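24-sterol C-methyltransferase (Haloferax volcanii, PDB 6F5Z) is a putative SAM-dependent methyltransferase that binds S-adenosyl-L-homocysteine and forms a complex with the methyltransferase activator Trm112. Local coordinates at residues K28-R33 with D183-L188; D118-L123 with T161-A166; N141-N146 with R214-L219. One frame throughout, in Å; residues are numbered along the deposited sequence.

Interaction 1: K28-R33 with D183-L188; sequences KHALAR and DSIADL
H29 and I185 mark the closest backbone approach, their CA atoms 7.4 Å apart, where the last turns of helix 16-33 pass over the end of strand 178-185. The axes of 28-33 and 183-185 come within 9.8 Å, and their N-to-C directions differ by 133°, nearer antiparallel than parallel. I185 carries the apolar part of the contact with both of its branches. Its CD1 touches A30 CB at 3.8 Å, while CG2 reaches H29 CB at the same separation of 3.8 Å and meets the imidazole obliquely. The division follows from the first torsion, which sets CG1 beside the backbone N and CG2 anti to it, sending the two branches to successive helix residues.

In the Rossmann-like methyltransferase fold, this joins a helix lying against the mixed seven-stranded sheet to one of the two outermost strands of the sheet within the chain; L220 of the neighbouring strand 218-224 also packs on A30, R33 and I185.

The polar part lies toward the C-terminal end of the helical segment. R33, extended from CG to NE, brings its guanidinium end-on to D183, and both terminal nitrogens converge on one oxygen. NH1 donates to D183 OD2 at 2.9 Å with an N-H...O angle of 155°, on the anti lone pair; NH2 reaches the same OD2 at 3.2 Å in a more bent bond. D183 OD2 stays near the guanidinium plane. I185 CD1 lies over one guanidinium face, 4.2 Å above its centre, and E181 adds a second salt bridge to R33 NH1. R33 also packs on R33 of the second subunit, placing the contact at the interface between the two copies.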
loop_
_atom_site.group_PDB
_atom_site.type_symbol
_atom_site.label_atom_id
_atom_site.label_comp_id
_atom_site.label_asym_id
_atom_site.label_seq_id
_atom_site.Cartn_x
_atom_site.Cartn_y
_atom_site.Cartn_z
ATOM N N LYS B 28 8.547 -6.683 10.296
ATOM C CA LYS B 28 7.629 -6.040 11.231
ATOM C C LYS B 28 6.950 -4.835 10.585
ATOM O O LYS B 28 5.769 -4.590 10.892
ATOM C CB LYS B 28 8.377 -5.617 12.498
ATOM C CG LYS B 28 9.424 -4.548 12.325
ATOM C CD LYS B 28 10.166 -4.285 13.660
ATOM C CE LYS B 28 11.238 -3.240 13.504
ATOM N NZ LYS B 28 12.084 -3.157 14.725
ATOM N N HIS B 29 7.662 -4.092 9.731
ATOM C CA HIS B 29 7.113 -2.882 9.114
ATOM C C HIS B 29 6.161 -3.240 8.007
ATOM O O HIS B 29 5.129 -2.579 7.841
ATOM C CB HIS B 29 8.225 -1.996 8.548
ATOM C CG HIS B 29 9.100 -1.419 9.611
ATOM N ND1 HIS B 29 8.588 -0.587 10.589
ATOM C CD2 HIS B 29 10.424 -1.599 9.835
ATOM C CE1 HIS B 29 9.617 -0.234 11.346
ATOM N NE2 HIS B 29 10.739 -0.842 10.953
ATOM N N ALA B 30 6.495 -4.276 7.225
ATOM C CA ALA B 30 5.602 -4.682 6.125
ATOM C C ALA B 30 4.296 -5.255 6.702
ATOM O O ALA B 30 3.210 -4.938 6.226
ATOM C CB ALA B 30 6.283 -5.732 5.253
ATOM N N LEU B 31 4.388 -6.077 7.765
ATOM C CA LEU B 31 3.198 -6.665 8.371
ATOM C C LEU B 31 2.283 -5.586 8.919
ATOM O O LEU B 31 1.050 -5.690 8.814
ATOM C CB LEU B 31 3.583 -7.620 9.512
ATOM C CG LEU B 31 4.246 -8.888 9.012
ATOM C CD1 LEU B 31 5.055 -9.598 10.132
ATOM C CD2 LEU B 31 3.227 -9.850 8.424
ATOM N N ALA B 32 2.890 -4.517 9.479
ATOM C CA ALA B 32 2.081 -3.456 10.082
ATOM C C ALA B 32 1.247 -2.722 9.054
ATOM O O ALA B 32 0.273 -2.065 9.457
ATOM C CB ALA B 32 2.959 -2.463 10.824
ATOM N N ARG B 33 1.609 -2.812 7.767
ATOM C CA ARG B 33 0.897 -2.101 6.700
ATOM C C ARG B 33 -0.343 -2.882 6.282
ATOM O O ARG B 33 -1.213 -2.287 5.600
ATOM C CB ARG B 33 1.820 -1.935 5.466
ATOM C CG ARG B 33 2.942 -0.977 5.742
ATOM C CD ARG B 33 3.908 -0.837 4.584
ATOM N NE ARG B 33 5.107 -0.104 5.003
ATOM C CZ ARG B 33 5.986 0.437 4.168
ATOM N NH1 ARG B 33 5.806 0.356 2.859
ATOM N NH2 ARG B 33 7.068 1.046 4.640
ATOM N N ASP B 183 7.730 -0.607 -2.256
ATOM C CA ASP B 183 8.652 0.191 -1.457
ATOM C C ASP B 183 9.874 -0.595 -1.037
ATOM O O ASP B 183 9.926 -1.816 -1.147
ATOM C CB ASP B 183 7.887 0.598 -0.166
ATOM C CG ASP B 183 8.382 1.829 0.591
ATOM O OD1 ASP B 183 9.245 2.566 0.042
ATOM O OD2 ASP B 183 7.809 2.124 1.681
ATOM N N SER B 184 10.874 0.144 -0.530
ATOM C CA SER B 184 12.062 -0.418 0.104
ATOM C C SER B 184 11.903 -0.183 1.619
ATOM O O SER B 184 11.570 0.932 2.030
ATOM C CB SER B 184 13.297 0.346 -0.363
ATOM O OG SER B 184 13.498 0.143 -1.752
ATOM N N ILE B 185 12.100 -1.218 2.419
ATOM C CA ILE B 185 12.021 -1.116 3.873
ATOM C C ILE B 185 13.427 -1.350 4.413
ATOM O O ILE B 185 13.988 -2.448 4.256
ATOM C CB ILE B 185 11.032 -2.169 4.425
ATOM C CG1 ILE B 185 9.611 -1.889 3.816
ATOM C CG2 ILE B 185 10.965 -2.061 5.967
ATOM C CD1 ILE B 185 8.565 -2.910 4.272
ATOM N N ALA B 186 13.998 -0.294 5.018
ATOM C CA ALA B 186 15.358 -0.403 5.520
ATOM C C ALA B 186 15.432 -1.308 6.741
ATOM O O ALA B 186 14.474 -1.368 7.554
ATOM C CB ALA B 186 15.881 0.968 5.893
ATOM N N ASP B 187 16.606 -1.978 6.909
ATOM C CA ASP B 187 16.896 -2.751 8.108
ATOM C C ASP B 187 17.777 -1.810 8.922
ATOM O O ASP B 187 18.959 -1.603 8.600
ATOM C CB ASP B 187 17.610 -4.069 7.792
ATOM C CG ASP B 187 17.964 -4.850 9.043
ATOM O OD1 ASP B 187 18.001 -4.237 10.135
ATOM O OD2 ASP B 187 18.157 -6.075 8.941
ATOM N N LEU B 188 17.190 -1.243 9.977
ATOM C CA LEU B 188 17.901 -0.280 10.844
ATOM C C LEU B 188 18.462 -0.968 12.074
ATOM O O LEU B 188 19.182 -0.328 12.850
ATOM C CB LEU B 188 16.931 0.811 11.307
ATOM C CG LEU B 188 16.306 1.705 10.225
ATOM C CD1 LEU B 188 15.477 2.823 10.858
ATOM C CD2 LEU B 188 17.340 2.277 9.272
#

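Interaction 2: D118-L123 with T161-A166; sequences DPHHTL and TRWSHA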
loop_
_atom_site.group_PDB
_atom_site.type_symbol
_atom_site.label_atom_id
_atom_site.label_comp_id
_atom_site.label_asym_id
_atom_site.label_seq_id
_atom_site.Cartn_x
_atom_site.Cartn_y
_atom_site.Cartn_z
ATOM N N ASP B 118 7.786 -21.686 -10.769
ATOM C CA ASP B 118 7.145 -20.983 -11.869
ATOM C C ASP B 118 6.476 -19.776 -11.210
ATOM O O ASP B 118 5.305 -19.819 -10.842
ATOM C CB ASP B 118 6.144 -21.938 -12.531
ATOM C CG ASP B 118 5.346 -21.405 -13.706
ATOM O OD1 ASP B 118 5.419 -20.199 -13.980
ATOM O OD2 ASP B 118 4.606 -22.198 -14.323
ATOM N N PRO B 119 7.269 -18.722 -10.945
ATOM C CA PRO B 119 6.740 -17.575 -10.187
ATOM C C PRO B 119 5.503 -16.924 -10.793
ATOM O O PRO B 119 4.608 -16.461 -10.061
ATOM C CB PRO B 119 7.938 -16.616 -10.114
ATOM C CG PRO B 119 8.838 -17.029 -11.267
ATOM C CD PRO B 119 8.693 -18.535 -11.277
ATOM N N HIS B 120 5.428 -16.866 -12.137
ATOM C CA HIS B 120 4.236 -16.295 -12.760
ATOM C C HIS B 120 2.992 -17.160 -12.417
ATOM O O HIS B 120 1.927 -16.610 -12.118
ATOM C CB HIS B 120 4.463 -16.171 -14.276
ATOM C CG HIS B 120 5.383 -15.035 -14.617
ATOM N ND1 HIS B 120 6.660 -15.233 -15.134
ATOM C CD2 HIS B 120 5.157 -13.703 -14.512
ATOM C CE1 HIS B 120 7.153 -14.013 -15.337
ATOM N NE2 HIS B 120 6.280 -13.063 -14.959
ATOM N N HIS B 121 3.132 -18.501 -12.426
ATOM C CA HIS B 121 1.998 -19.369 -12.078
ATOM C C HIS B 121 1.649 -19.225 -10.592
ATOM O O HIS B 121 0.477 -19.202 -10.232
ATOM C CB HIS B 121 2.264 -20.827 -12.451
ATOM C CG HIS B 121 1.124 -21.741 -12.122
ATOM N ND1 HIS B 121 -0.124 -21.582 -12.706
ATOM C CD2 HIS B 121 1.048 -22.731 -11.205
ATOM C CE1 HIS B 121 -0.896 -22.514 -12.161
ATOM N NE2 HIS B 121 -0.235 -23.221 -11.253
ATOM N N THR B 122 2.669 -19.058 -9.745
ATOM C CA THR B 122 2.376 -18.840 -8.308
ATOM C C THR B 122 1.549 -17.550 -8.158
ATOM O O THR B 122 0.605 -17.539 -7.376
ATOM C CB THR B 122 3.672 -18.812 -7.504
ATOM O OG1 THR B 122 4.245 -20.135 -7.565
ATOM C CG2 THR B 122 3.430 -18.436 -6.035
ATOM N N LEU B 123 1.894 -16.460 -8.883
ATOM C CA LEU B 123 1.091 -15.243 -8.777
ATOM C C LEU B 123 -0.366 -15.459 -9.212
ATOM O O LEU B 123 -1.282 -14.913 -8.627
ATOM C CB LEU B 123 1.713 -14.105 -9.578
ATOM C CG LEU B 123 3.023 -13.581 -9.010
ATOM C CD1 LEU B 123 3.742 -12.684 -10.002
ATOM C CD2 LEU B 123 2.798 -12.837 -7.669
ATOM N N THR B 161 14.479 -16.810 -8.852
ATOM C CA THR B 161 14.030 -15.807 -9.798
ATOM C C THR B 161 14.505 -14.451 -9.284
ATOM O O THR B 161 14.181 -14.054 -8.159
ATOM C CB THR B 161 12.515 -15.899 -9.979
ATOM O OG1 THR B 161 12.246 -17.110 -10.696
ATOM C CG2 THR B 161 11.946 -14.715 -10.785
ATOM N N ARG B 162 15.263 -13.739 -10.113
ATOM C CA ARG B 162 15.833 -12.454 -9.732
ATOM C C ARG B 162 15.149 -11.390 -10.559
ATOM O O ARG B 162 15.429 -11.242 -11.744
ATOM C CB ARG B 162 17.351 -12.437 -9.966
ATOM C CG ARG B 162 18.016 -11.344 -9.129
ATOM C CD ARG B 162 19.532 -11.477 -9.199
ATOM N NE ARG B 162 20.049 -10.727 -10.343
ATOM C CZ ARG B 162 21.226 -10.944 -10.919
ATOM N NH1 ARG B 162 21.625 -10.183 -11.926
ATOM N NH2 ARG B 162 21.999 -11.940 -10.512
ATOM N N TRP B 163 14.179 -10.696 -9.965
ATOM C CA TRP B 163 13.453 -9.672 -10.689
ATOM C C TRP B 163 13.782 -8.306 -10.156
ATOM O O TRP B 163 14.058 -8.159 -8.958
ATOM C CB TRP B 163 11.936 -9.854 -10.542
ATOM C CG TRP B 163 11.314 -10.922 -11.395
ATOM C CD1 TRP B 163 11.854 -11.547 -12.496
ATOM C CD2 TRP B 163 10.022 -11.496 -11.198
ATOM N NE1 TRP B 163 10.970 -12.491 -12.981
ATOM C CE2 TRP B 163 9.824 -12.463 -12.208
ATOM C CE3 TRP B 163 9.017 -11.302 -10.237
ATOM C CZ2 TRP B 163 8.645 -13.235 -12.274
ATOM C CZ3 TRP B 163 7.850 -12.036 -10.320
ATOM C CH2 TRP B 163 7.675 -12.998 -11.324
ATOM N N SER B 164 13.681 -7.291 -11.031
ATOM C CA SER B 164 13.810 -5.899 -10.569
ATOM C C SER B 164 12.483 -5.412 -9.927
ATOM O O SER B 164 11.455 -6.070 -10.048
ATOM C CB SER B 164 14.108 -4.977 -11.751
ATOM O OG SER B 164 12.998 -5.066 -12.623
ATOM N N HIS B 165 12.490 -4.215 -9.336
ATOM C CA HIS B 165 11.245 -3.637 -8.808
ATOM C C HIS B 165 10.203 -3.610 -9.961
ATOM O O HIS B 165 9.045 -4.013 -9.781
ATOM C CB HIS B 165 11.477 -2.188 -8.360
ATOM C CG HIS B 165 12.221 -2.018 -7.074
ATOM N ND1 HIS B 165 11.880 -0.990 -6.187
ATOM C CD2 HIS B 165 13.220 -2.741 -6.525
ATOM C CE1 HIS B 165 12.734 -1.086 -5.172
ATOM N NE2 HIS B 165 13.581 -2.098 -5.337
ATOM N N ALA B 166 10.624 -3.128 -11.156
ATOM C CA ALA B 166 9.688 -3.044 -12.298
ATOM C C ALA B 166 9.164 -4.405 -12.723
ATOM O O ALA B 166 7.974 -4.562 -13.036
ATOM C CB ALA B 166 10.344 -2.317 -13.474
#
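W163 and H120 bring their rings together obliquely: the imidazole and the six-membered ring of the indole have centroids 5.0 Å apart and planes inclined at 45°, a geometry that is neither a stack nor a T-shaped pair. From the histidine's side, W163 CZ2 lies over one face, 3.4 Å above the plane and displaced toward the rim; the closest atoms are H120 CE1 and W163 CZ2, at 3.5 Å. The indole is approached differently around its perimeter. L123 CD1 stands at its edge near the ring plane, 4.2 Å from W163 CH2, whereas P119 CB comes obliquely to within 3.8 Å of that same CH2. One indole face is occupied by T161 CG2 from its own segment.

T161 also reaches across. Its OG1 lies 3.5 Å from P119 CG, and CG2 touches the same ring carbon, so the proline meets the threonine with CG and the indole with CB. For W163, chi1 of -78° sets CG beside the backbone N and anti to the carbonyl carbon; from there the benzo end of the indole reaches the first turn of helix 119-129, part of the methyltransferase domain. That turn starts at D118, the N-cap, whose OD1 accepts from H121 N. The contact joins it to the loop leading into helix 165-174, and the P119 side chain is about 9 Å from bound S-adenosyl-L-homocysteine. Within helix 165-174, A171 packs on H120, L123 and W163, while Y168 meets the tryptophan edge-to-face.

No hydrogen bond or salt bridge crosses between the two segments. Their cohesion thus rests on van der Waals and aromatic contact, much of it centred on CZ2 and CH2 of W163, with T161 on P119 beside it.

Interaction 3: N141-N146 with R214-L219; sequences NYYEEN and RTFGTL
Two hydrogen bonds join Y143 and N141 to the helix-to-strand junction at G217-T218. Y143 OH donates to G217 O at 2.7 Å, arriving 51° above the carbonyl plane. T218 OG1 donates to N141 OD1 at 2.6 Å, in the carbonyl plane on a lone pair; T26 also bonds this hydroxyl. A water accepts from N141 ND2 and donates weakly to T218 OG1.

Among the ring contacts, L219 CB sits 3.8 Å from the centroid of the Y143 ring and 15° off its normal, a CH-pi contact. N146 CB covers the opposite face. A chi1 of 60° places CG between the backbone N and the carbonyl carbon, from where the ring runs between L219 CB and N146 CB. F216 receives E145 O over one face, 3.4 Å from CE2.

Within 141-146, a type I turn runs from Y143 to N146, and N146 ND2 donates to N141 O at 2.8 Å. G217, just past helix 206-216, has positive phi and leads into strand 218-224.

The N141 side chain lies about 8 Å from bound S-adenosyl-L-homocysteine. Chemically, this buried contact pairs a phenol hydroxyl with the G217 carbonyl and an amide oxygen with a threonine hydroxyl.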
loop_
_atom_site.group_PDB
_atom_site.type_symbol
_atom_site.label_atom_id
_atom_site.label_comp_id
_atom_site.label_asym_id
_atom_site.label_seq_id
_atom_site.Cartn_x
_atom_site.Cartn_y
_atom_site.Cartn_z
ATOM N N ASN B 141 14.312 -10.118 -0.228
ATOM C CA ASN B 141 15.641 -9.522 -0.139
ATOM C C ASN B 141 16.504 -9.858 -1.348
ATOM O O ASN B 141 17.550 -9.237 -1.508
ATOM C CB ASN B 141 16.366 -9.936 1.166
ATOM C CG ASN B 141 15.695 -9.347 2.378
ATOM O OD1 ASN B 141 14.954 -8.390 2.259
ATOM N ND2 ASN B 141 15.901 -9.909 3.557
ATOM N N TYR B 142 16.068 -10.809 -2.188
ATOM C CA TYR B 142 16.795 -11.214 -3.386
ATOM C C TYR B 142 16.054 -10.561 -4.559
ATOM O O TYR B 142 14.933 -10.977 -4.879
ATOM C CB TYR B 142 16.783 -12.739 -3.512
ATOM C CG TYR B 142 17.476 -13.254 -4.755
ATOM C CD1 TYR B 142 18.870 -13.241 -4.858
ATOM C CD2 TYR B 142 16.746 -13.767 -5.811
ATOM C CE1 TYR B 142 19.517 -13.755 -5.985
ATOM C CE2 TYR B 142 17.379 -14.316 -6.929
ATOM C CZ TYR B 142 18.762 -14.290 -7.016
ATOM O OH TYR B 142 19.383 -14.832 -8.121
ATOM N N TYR B 143 16.655 -9.519 -5.167
ATOM C CA TYR B 143 16.036 -8.789 -6.252
ATOM C C TYR B 143 17.122 -8.031 -6.994
ATOM O O TYR B 143 18.224 -7.849 -6.451
ATOM C CB TYR B 143 14.860 -7.912 -5.761
ATOM C CG TYR B 143 15.238 -6.877 -4.730
ATOM C CD1 TYR B 143 15.215 -7.179 -3.369
ATOM C CD2 TYR B 143 15.605 -5.592 -5.114
ATOM C CE1 TYR B 143 15.574 -6.233 -2.413
ATOM C CE2 TYR B 143 15.961 -4.629 -4.163
ATOM C CZ TYR B 143 15.933 -4.960 -2.810
ATOM O OH TYR B 143 16.292 -4.031 -1.849
ATOM N N GLU B 144 16.825 -7.595 -8.227
ATOM C CA GLU B 144 17.865 -7.056 -9.098
ATOM C C GLU B 144 18.651 -5.890 -8.520
ATOM O O GLU B 144 19.893 -5.907 -8.573
ATOM C CB GLU B 144 17.290 -6.662 -10.472
ATOM C CG GLU B 144 18.372 -6.445 -11.535
ATOM C CD GLU B 144 19.106 -7.726 -11.878
ATOM O OE1 GLU B 144 18.501 -8.822 -11.796
ATOM O OE2 GLU B 144 20.271 -7.613 -12.323
ATOM N N GLU B 145 17.957 -4.885 -7.995
ATOM C CA GLU B 145 18.611 -3.678 -7.507
ATOM C C GLU B 145 19.514 -3.954 -6.291
ATOM O O GLU B 145 20.444 -3.162 -6.046
ATOM C CB GLU B 145 17.570 -2.596 -7.179
ATOM C CG GLU B 145 16.868 -2.049 -8.419
ATOM C CD GLU B 145 15.608 -2.794 -8.844
ATOM O OE1 GLU B 145 15.457 -3.986 -8.505
ATOM O OE2 GLU B 145 14.770 -2.173 -9.527
ATOM N N ASN B 146 19.242 -5.036 -5.529
ATOM C CA ASN B 146 20.075 -5.337 -4.345
ATOM C C ASN B 146 21.289 -6.117 -4.864
ATOM O O ASN B 146 21.308 -7.341 -4.887
ATOM C CB ASN B 146 19.283 -6.095 -3.284
ATOM C CG ASN B 146 20.108 -6.448 -2.070
ATOM O OD1 ASN B 146 21.237 -5.955 -1.888
ATOM N ND2 ASN B 146 19.586 -7.356 -1.253
ATOM N N ARG B 214 20.648 -0.140 4.924
ATOM C CA ARG B 214 19.997 1.147 5.193
ATOM C C ARG B 214 19.402 1.730 3.929
ATOM O O ARG B 214 18.416 2.467 4.049
ATOM C CB ARG B 214 20.990 2.156 5.836
ATOM C CG ARG B 214 21.713 1.647 7.099
ATOM C CD ARG B 214 20.803 1.245 8.258
ATOM N NE ARG B 214 21.555 1.221 9.506
ATOM C CZ ARG B 214 21.896 0.127 10.192
ATOM N NH1 ARG B 214 21.491 -1.082 9.787
ATOM N NH2 ARG B 214 22.654 0.230 11.281
ATOM N N THR B 215 19.949 1.410 2.733
ATOM C CA THR B 215 19.481 2.011 1.483
ATOM C C THR B 215 18.537 1.093 0.731
ATOM O O THR B 215 17.417 1.506 0.436
ATOM C CB THR B 215 20.678 2.453 0.624
ATOM O OG1 THR B 215 21.490 3.362 1.375
ATOM C CG2 THR B 215 20.263 3.124 -0.673
ATOM N N PHE B 216 18.995 -0.103 0.347
ATOM C CA PHE B 216 18.165 -1.036 -0.438
ATOM C C PHE B 216 17.132 -1.725 0.458
ATOM O O PHE B 216 15.933 -1.697 0.189
ATOM C CB PHE B 216 19.033 -2.115 -1.112
ATOM C CG PHE B 216 20.035 -1.613 -2.133
ATOM C CD1 PHE B 216 19.809 -0.436 -2.827
ATOM C CD2 PHE B 216 21.222 -2.304 -2.373
ATOM C CE1 PHE B 216 20.708 0.018 -3.805
ATOM C CE2 PHE B 216 22.107 -1.878 -3.381
ATOM C CZ PHE B 216 21.843 -0.715 -4.087
ATOM N N GLY B 217 17.596 -2.364 1.517
ATOM C CA GLY B 217 16.683 -3.075 2.414
ATOM C C GLY B 217 15.858 -4.151 1.709
ATOM O O GLY B 217 16.303 -4.773 0.731
ATOM N N THR B 218 14.656 -4.384 2.233
ATOM C CA THR B 218 13.726 -5.389 1.728
ATOM C C THR B 218 12.775 -4.745 0.732
ATOM O O THR B 218 12.199 -3.697 1.015
ATOM C CB THR B 218 12.902 -5.941 2.914
ATOM O OG1 THR B 218 13.807 -6.632 3.800
ATOM C CG2 THR B 218 11.836 -6.939 2.501
ATOM N N LEU B 219 12.585 -5.402 -0.424
ATOM C CA LEU B 219 11.608 -4.888 -1.382
ATOM C C LEU B 219 10.226 -5.429 -0.992
ATOM O O LEU B 219 10.063 -6.632 -0.771
ATOM C CB LEU B 219 11.978 -5.416 -2.792
ATOM C CG LEU B 219 10.868 -5.278 -3.876
ATOM C CD1 LEU B 219 10.580 -3.826 -4.171
ATOM C CD2 LEU B 219 11.343 -5.910 -5.194
HETATM O O HOH W 1 14.959 -8.807 6.205
#

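In the fold
Interactions 1 and 3 have centres about 12 Å apart and reach the same mixed sheet, where strands 178-185 and 218-224 are neighbours; I185 N to T218 O (2.9 Å) joins them directly. The centre of interaction 2 lies about 20 Å from that of interaction 1 and about 15 Å from that of interaction 3, to which it is linked by the salt bridge of R162 NE with E144 OE1 (2.9 Å). Along the chain, interaction 2 is nested inside the loop closed by interaction 1, while interaction 3 crosses both. Residues of all three lie within about 10 Å of S-adenosyl-L-homocysteine, so the contacts lie around the ligand site, joining the early helix 16-33 and later elements of the Rossmann-like fold.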